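Side-chain contacts in Sensory/regulatory protein rpfC (Xanthomonas campestris pv. campestris, PDB 3M6M), which probably acts as a sensor histidine kinase of bacterial two-component signalling, represented here by its response-regulator receiver domain: residues D[16-21]-D[48-53]; D[103-108]-D[114-119]. All coordinates share one frame; numbering follows the deposited sequence.

In the fold
Interaction 1 comes first along the chain and is complete before interaction 2 begins. Their centres lie about 18 Å apart, on opposite sides of the chain's centre, yet both rest on the same five-stranded parallel sheet of the receiver domain. Interaction 1 sets helix 47-56 on the inner strand 16-20; interaction 2 sets helix 102-110 on strand 115-118, an outermost strand of the sheet. The two meet directly where Asp21 OD2 and Lys119 NZ form a 2.8 Å salt bridge. Lys119 also pairs with Asp65, which binds magnesium together with Asp22 and His67, so the C-terminal ends of both strands lead to the neighbourhood of the magnesium site, where receiver domains are typically phosphorylated.

Interaction 1: residues D[16-21]-D[48-53]; sequences RMLVAD and EQVLDA
Leu18 reaches from strand 16-20 to Val50 and Ala53, one helical turn apart on helix 47-56. Its CB leaves the backbone toward the helix, and CG, anti to the backbone N (chi1 -173°), carries the side chain on in that direction. At the branch point, Leu18 CG is already 4.2 Å from Val50 CG2. The two methyls then divide the work. Leu18 CD2 does most of it, lying 3.6 Å from Val50 CG2. The same Leu18 CD2 has Val50 O at 3.7 Å, and on its way to the next turn it meets Ala53 CB at 3.9 Å. Leu18 CD1 merely brushes the alanine methyl, 4.2 Å from Ala53 CB.

In this CheY-like fold, helix 47-56 is the crossover between strands 40-44 and 61-65, and strand 16-20 runs between those two in the sheet. The short helix and strand segments are therefore near antiparallel, at 159°, with their axes 8.7 Å apart. Two residues along the strand, Ala20 also turns its CB to the helix, and Ala20 CB meets the other branch of the valine, Val50 CG1, at 3.7 Å. Leu18 also packs on Leu42 and Tyr59, while Val62 and Met76 pack against Val50.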
loop_
_atom_site.group_PDB
_atom_site.type_symbol
_atom_site.label_atom_id
_atom_site.label_comp_id
_atom_site.label_asym_id
_atom_site.label_seq_id
_atom_site.Cartn_x
_atom_site.Cartn_y
_atom_site.Cartn_z
ATOM N N ARG D 16 35.113 -27.401 -17.639
ATOM C CA ARG D 16 34.390 -28.598 -17.222
ATOM C C ARG D 16 32.892 -28.364 -17.419
ATOM O O ARG D 16 32.295 -27.497 -16.775
ATOM C CB ARG D 16 34.717 -28.932 -15.764
ATOM C CG ARG D 16 34.792 -30.421 -15.463
ATOM C CD ARG D 16 35.659 -30.688 -14.237
ATOM N NE ARG D 16 35.902 -32.115 -14.033
ATOM C CZ ARG D 16 35.275 -32.873 -13.133
ATOM N NH1 ARG D 16 34.355 -32.349 -12.332
ATOM N NH2 ARG D 16 35.573 -34.161 -13.034
ATOM N N MET D 17 32.296 -29.136 -18.323
ATOM C CA MET D 17 30.920 -28.899 -18.759
ATOM C C MET D 17 29.937 -29.967 -18.301
ATOM O O MET D 17 30.238 -31.162 -18.331
ATOM C CB MET D 17 30.855 -28.763 -20.283
ATOM C CG MET D 17 31.493 -27.500 -20.825
ATOM S SD MET D 17 30.553 -26.027 -20.405
ATOM C CE MET D 17 31.707 -24.755 -20.896
ATOM N N LEU D 18 28.758 -29.516 -17.881
ATOM C CA LEU D 18 27.666 -30.403 -17.510
ATOM C C LEU D 18 26.453 -30.111 -18.390
ATOM O O LEU D 18 25.994 -28.971 -18.473
ATOM C CB LEU D 18 27.326 -30.251 -16.023
ATOM C CG LEU D 18 26.314 -31.206 -15.377
ATOM C CD1 LEU D 18 26.655 -32.674 -15.614
ATOM C CD2 LEU D 18 26.225 -30.919 -13.892
ATOM N N VAL D 19 25.953 -31.149 -19.055
ATOM C CA VAL D 19 24.878 -31.003 -20.031
ATOM C C VAL D 19 23.674 -31.862 -19.651
ATOM O O VAL D 19 23.826 -33.032 -19.296
ATOM C CB VAL D 19 25.358 -31.365 -21.465
ATOM C CG1 VAL D 19 24.236 -31.182 -22.476
ATOM C CG2 VAL D 19 26.561 -30.521 -21.865
ATOM N N ALA D 20 22.485 -31.268 -19.725
ATOM C CA ALA D 20 21.241 -31.990 -19.468
ATOM C C ALA D 20 20.242 -31.847 -20.617
ATOM O O ALA D 20 19.867 -30.737 -20.996
ATOM C CB ALA D 20 20.616 -31.538 -18.157
ATOM N N ASP D 21 19.831 -32.989 -21.165
ATOM C CA ASP D 21 18.776 -33.062 -22.174
ATOM C C ASP D 21 18.148 -34.450 -22.128
ATOM O O ASP D 21 18.858 -35.453 -22.005
ATOM C CB ASP D 21 19.329 -32.774 -23.573
ATOM C CG ASP D 21 18.233 -32.507 -24.589
ATOM O OD1 ASP D 21 17.436 -33.427 -24.878
ATOM O OD2 ASP D 21 18.178 -31.377 -25.113
ATOM N N GLU D 48 17.019 -33.183 -12.379
ATOM C CA GLU D 48 17.346 -33.705 -11.051
ATOM C C GLU D 48 18.744 -34.306 -11.008
ATOM O O GLU D 48 19.440 -34.212 -9.990
ATOM C CB GLU D 48 16.320 -34.747 -10.613
ATOM C CG GLU D 48 15.039 -34.152 -10.064
ATOM C CD GLU D 48 13.921 -35.170 -9.935
ATOM O OE1 GLU D 48 12.752 -34.748 -9.795
ATOM O OE2 GLU D 48 14.200 -36.390 -9.967
ATOM N N GLN D 49 19.144 -34.911 -12.123
ATOM C CA GLN D 49 20.423 -35.604 -12.227
ATOM C C GLN D 49 21.613 -34.647 -12.329
ATOM O O GLN D 49 22.710 -34.978 -11.880
ATOM C CB GLN D 49 20.419 -36.585 -13.407
ATOM C CG GLN D 49 19.385 -37.712 -13.317
ATOM C CD GLN D 49 18.073 -37.378 -14.018
ATOM O OE1 GLN D 49 17.529 -36.280 -13.869
ATOM N NE2 GLN D 49 17.559 -38.333 -14.786
ATOM N N VAL D 50 21.399 -33.470 -12.920
ATOM C CA VAL D 50 22.443 -32.437 -12.960
ATOM C C VAL D 50 22.660 -31.833 -11.569
ATOM O O VAL D 50 23.794 -31.561 -11.173
ATOM C CB VAL D 50 22.206 -31.342 -14.071
ATOM C CG1 VAL D 50 20.759 -31.244 -14.459
ATOM C CG2 VAL D 50 22.733 -29.970 -13.651
ATOM N N LEU D 51 21.572 -31.653 -10.826
ATOM C CA LEU D 51 21.657 -31.176 -9.446
ATOM C C LEU D 51 22.408 -32.179 -8.567
ATOM O O LEU D 51 23.223 -31.786 -7.730
ATOM C CB LEU D 51 20.266 -30.870 -8.882
ATOM C CG LEU D 51 19.476 -29.733 -9.547
ATOM C CD1 LEU D 51 17.994 -29.798 -9.190
ATOM C CD2 LEU D 51 20.050 -28.368 -9.198
ATOM N N ASP D 52 22.148 -33.469 -8.782
ATOM C CA ASP D 52 22.884 -34.544 -8.110
ATOM C C ASP D 52 24.374 -34.549 -8.473
ATOM O O ASP D 52 25.229 -34.799 -7.616
ATOM C CB ASP D 52 22.260 -35.910 -8.426
ATOM C CG ASP D 52 20.966 -36.167 -7.657
ATOM O OD1 ASP D 52 20.629 -35.386 -6.739
ATOM O OD2 ASP D 52 20.285 -37.166 -7.972
ATOM N N ALA D 53 24.674 -34.267 -9.740
ATOM C CA ALA D 53 26.052 -34.216 -10.230
ATOM C C ALA D 53 26.833 -33.026 -9.670
ATOM O O ALA D 53 28.020 -33.148 -9.358
ATOM C CB ALA D 53 26.073 -34.201 -11.756
#

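Interaction 2: residues D[103-108]-D[114-119]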
loop_
_atom_site.group_PDB
_atom_site.type_symbol
_atom_site.label_atom_id
_atom_site.label_comp_id
_atom_site.label_asym_id
_atom_site.label_seq_id
_atom_site.Cartn_x
_atom_site.Cartn_y
_atom_site.Cartn_z
ATOM N N GLU D 103 8.128 -15.088 -23.717
ATOM C CA GLU D 103 7.463 -15.613 -22.536
ATOM C C GLU D 103 8.402 -16.555 -21.774
ATOM O O GLU D 103 8.569 -16.428 -20.557
ATOM C CB GLU D 103 6.190 -16.348 -22.966
ATOM C CG GLU D 103 5.040 -16.312 -21.972
ATOM C CD GLU D 103 4.496 -14.915 -21.712
ATOM O OE1 GLU D 103 4.255 -14.594 -20.530
ATOM O OE2 GLU D 103 4.304 -14.144 -22.677
ATOM N N ALA D 104 9.032 -17.475 -22.506
ATOM C CA ALA D 104 9.974 -18.434 -21.930
ATOM C C ALA D 104 11.342 -17.821 -21.614
ATOM O O ALA D 104 12.001 -18.234 -20.654
ATOM C CB ALA D 104 10.130 -19.642 -22.846
ATOM N N ILE D 105 11.767 -16.847 -22.420
ATOM C CA ILE D 105 13.050 -16.168 -22.211
ATOM C C ILE D 105 13.012 -15.296 -20.952
ATOM O O ILE D 105 13.976 -15.268 -20.183
ATOM C CB ILE D 105 13.484 -15.318 -23.439
ATOM C CG1 ILE D 105 13.429 -16.151 -24.724
ATOM C CG2 ILE D 105 14.895 -14.763 -23.239
ATOM C CD1 ILE D 105 13.453 -15.327 -26.005
ATOM N N ARG D 106 11.893 -14.599 -20.749
ATOM C CA ARG D 106 11.685 -13.764 -19.564
ATOM C C ARG D 106 11.767 -14.591 -18.281
ATOM O O ARG D 106 12.468 -14.212 -17.342
ATOM C CB ARG D 106 10.339 -13.033 -19.649
ATOM C CG ARG D 106 10.042 -12.094 -18.485
ATOM C CD ARG D 106 8.700 -11.397 -18.676
ATOM N NE ARG D 106 8.292 -10.647 -17.489
ATOM C CZ ARG D 106 7.512 -11.126 -16.520
ATOM N NH1 ARG D 106 7.038 -12.365 -16.584
ATOM N NH2 ARG D 106 7.202 -10.360 -15.483
ATOM N N ALA D 107 11.065 -15.723 -18.262
ATOM C CA ALA D 107 11.037 -16.620 -17.106
ATOM C C ALA D 107 12.434 -17.063 -16.667
ATOM O O ALA D 107 12.755 -17.032 -15.477
ATOM C CB ALA D 107 10.165 -17.827 -17.396
ATOM N N CYS D 108 13.257 -17.464 -17.634
ATOM C CA CYS D 108 14.607 -17.942 -17.359
ATOM C C CYS D 108 15.547 -16.820 -16.923
ATOM O O CYS D 108 16.315 -16.992 -15.975
ATOM C CB CYS D 108 15.176 -18.691 -18.567
ATOM S SG CYS D 108 14.272 -20.205 -18.984
ATOM N N ARG D 114 22.022 -17.207 -17.223
ATOM C CA ARG D 114 23.008 -16.281 -17.779
ATOM C C ARG D 114 22.911 -16.118 -19.295
ATOM O O ARG D 114 23.247 -15.059 -19.829
ATOM C CB ARG D 114 24.424 -16.688 -17.372
ATOM C CG ARG D 114 24.774 -16.331 -15.938
ATOM C CD ARG D 114 26.272 -16.390 -15.706
ATOM N NE ARG D 114 26.980 -15.267 -16.320
ATOM C CZ ARG D 114 27.385 -14.180 -15.670
ATOM N NH1 ARG D 114 27.159 -14.049 -14.368
ATOM N NH2 ARG D 114 28.023 -13.218 -16.325
ATOM N N ALA D 115 22.456 -17.167 -19.977
ATOM C CA ALA D 115 22.304 -17.146 -21.430
ATOM C C ALA D 115 21.154 -18.036 -21.888
ATOM O O ALA D 115 20.867 -19.066 -21.274
ATOM C CB ALA D 115 23.603 -17.561 -22.115
ATOM N N PHE D 116 20.502 -17.620 -22.972
ATOM C CA PHE D 116 19.420 -18.380 -23.584
ATOM C C PHE D 116 19.689 -18.496 -25.081
ATOM O O PHE D 116 19.598 -17.509 -25.818
ATOM C CB PHE D 116 18.076 -17.689 -23.330
ATOM C CG PHE D 116 16.880 -18.576 -23.550
ATOM C CD1 PHE D 116 16.162 -19.067 -22.466
ATOM C CD2 PHE D 116 16.464 -18.912 -24.838
ATOM C CE1 PHE D 116 15.050 -19.883 -22.659
ATOM C CE2 PHE D 116 15.357 -19.732 -25.041
ATOM C CZ PHE D 116 14.647 -20.216 -23.950
ATOM N N LEU D 117 20.026 -19.703 -25.522
ATOM C CA LEU D 117 20.366 -19.941 -26.923
ATOM C C LEU D 117 19.395 -20.901 -27.599
ATOM O O LEU D 117 18.884 -21.832 -26.973
ATOM C CB LEU D 117 21.803 -20.450 -27.052
ATOM C CG LEU D 117 22.918 -19.447 -26.736
ATOM C CD1 LEU D 117 24.177 -20.177 -26.303
ATOM C CD2 LEU D 117 23.198 -18.532 -27.925
ATOM N N ALA D 118 19.151 -20.661 -28.885
ATOM C CA ALA D 118 18.178 -21.429 -29.654
ATOM C C ALA D 118 18.689 -22.814 -30.039
ATOM O O ALA D 118 19.884 -23.012 -30.271
ATOM C CB ALA D 118 17.749 -20.650 -30.897
ATOM N N LYS D 119 17.761 -23.765 -30.088
ATOM C CA LYS D 119 18.018 -25.102 -30.606
ATOM C C LYS D 119 17.386 -25.240 -32.000
ATOM O O LYS D 119 16.284 -24.730 -32.223
ATOM C CB LYS D 119 17.447 -26.152 -29.652
ATOM C CG LYS D 119 18.364 -26.532 -28.502
ATOM C CD LYS D 119 17.650 -27.407 -27.474
ATOM C CE LYS D 119 17.638 -28.878 -27.857
ATOM N NZ LYS D 119 16.867 -29.681 -26.869
#
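The ring of Phe116, on strand 115-118, is met by Ile105 over a face and by Cys108 at its edge, both from helix 102-110. This is the second half of a beta-alpha-beta unit: the helix leads on from strand 93-97 and the chain returns in strand 115-118. The short segments of helix 102-110 and strand 115-118 run nearly antiparallel, at 152°. CG of Phe116 is anti to the backbone N (chi1 -163°), which extends the ring away from the sheet toward the helix.

Ile105 CG1 sits almost squarely above the ring, 4.1 Å from the Phe116 centroid and 12° off its normal, a CH-pi contact. The sulfur comes from a direction nearly perpendicular to that. Cys108 SG lies in the ring plane, 5.1 Å from the Phe116 centroid, in a sulfur-aromatic contact made through the edge. The Phe116 side chain also touches Ser97 of strand 93-97. Phe116 stands three residues before Lys119, the place of the aromatic switch residue in CheY-like receivers, so a similar coupling to the phosphorylation site is plausible here. On the CE1 corner two neighbours converge: Ala104 O approaches Phe116 CE1 obliquely at 4.0 Å, and Cys108 SG is 3.8 Å from Phe116 CE1.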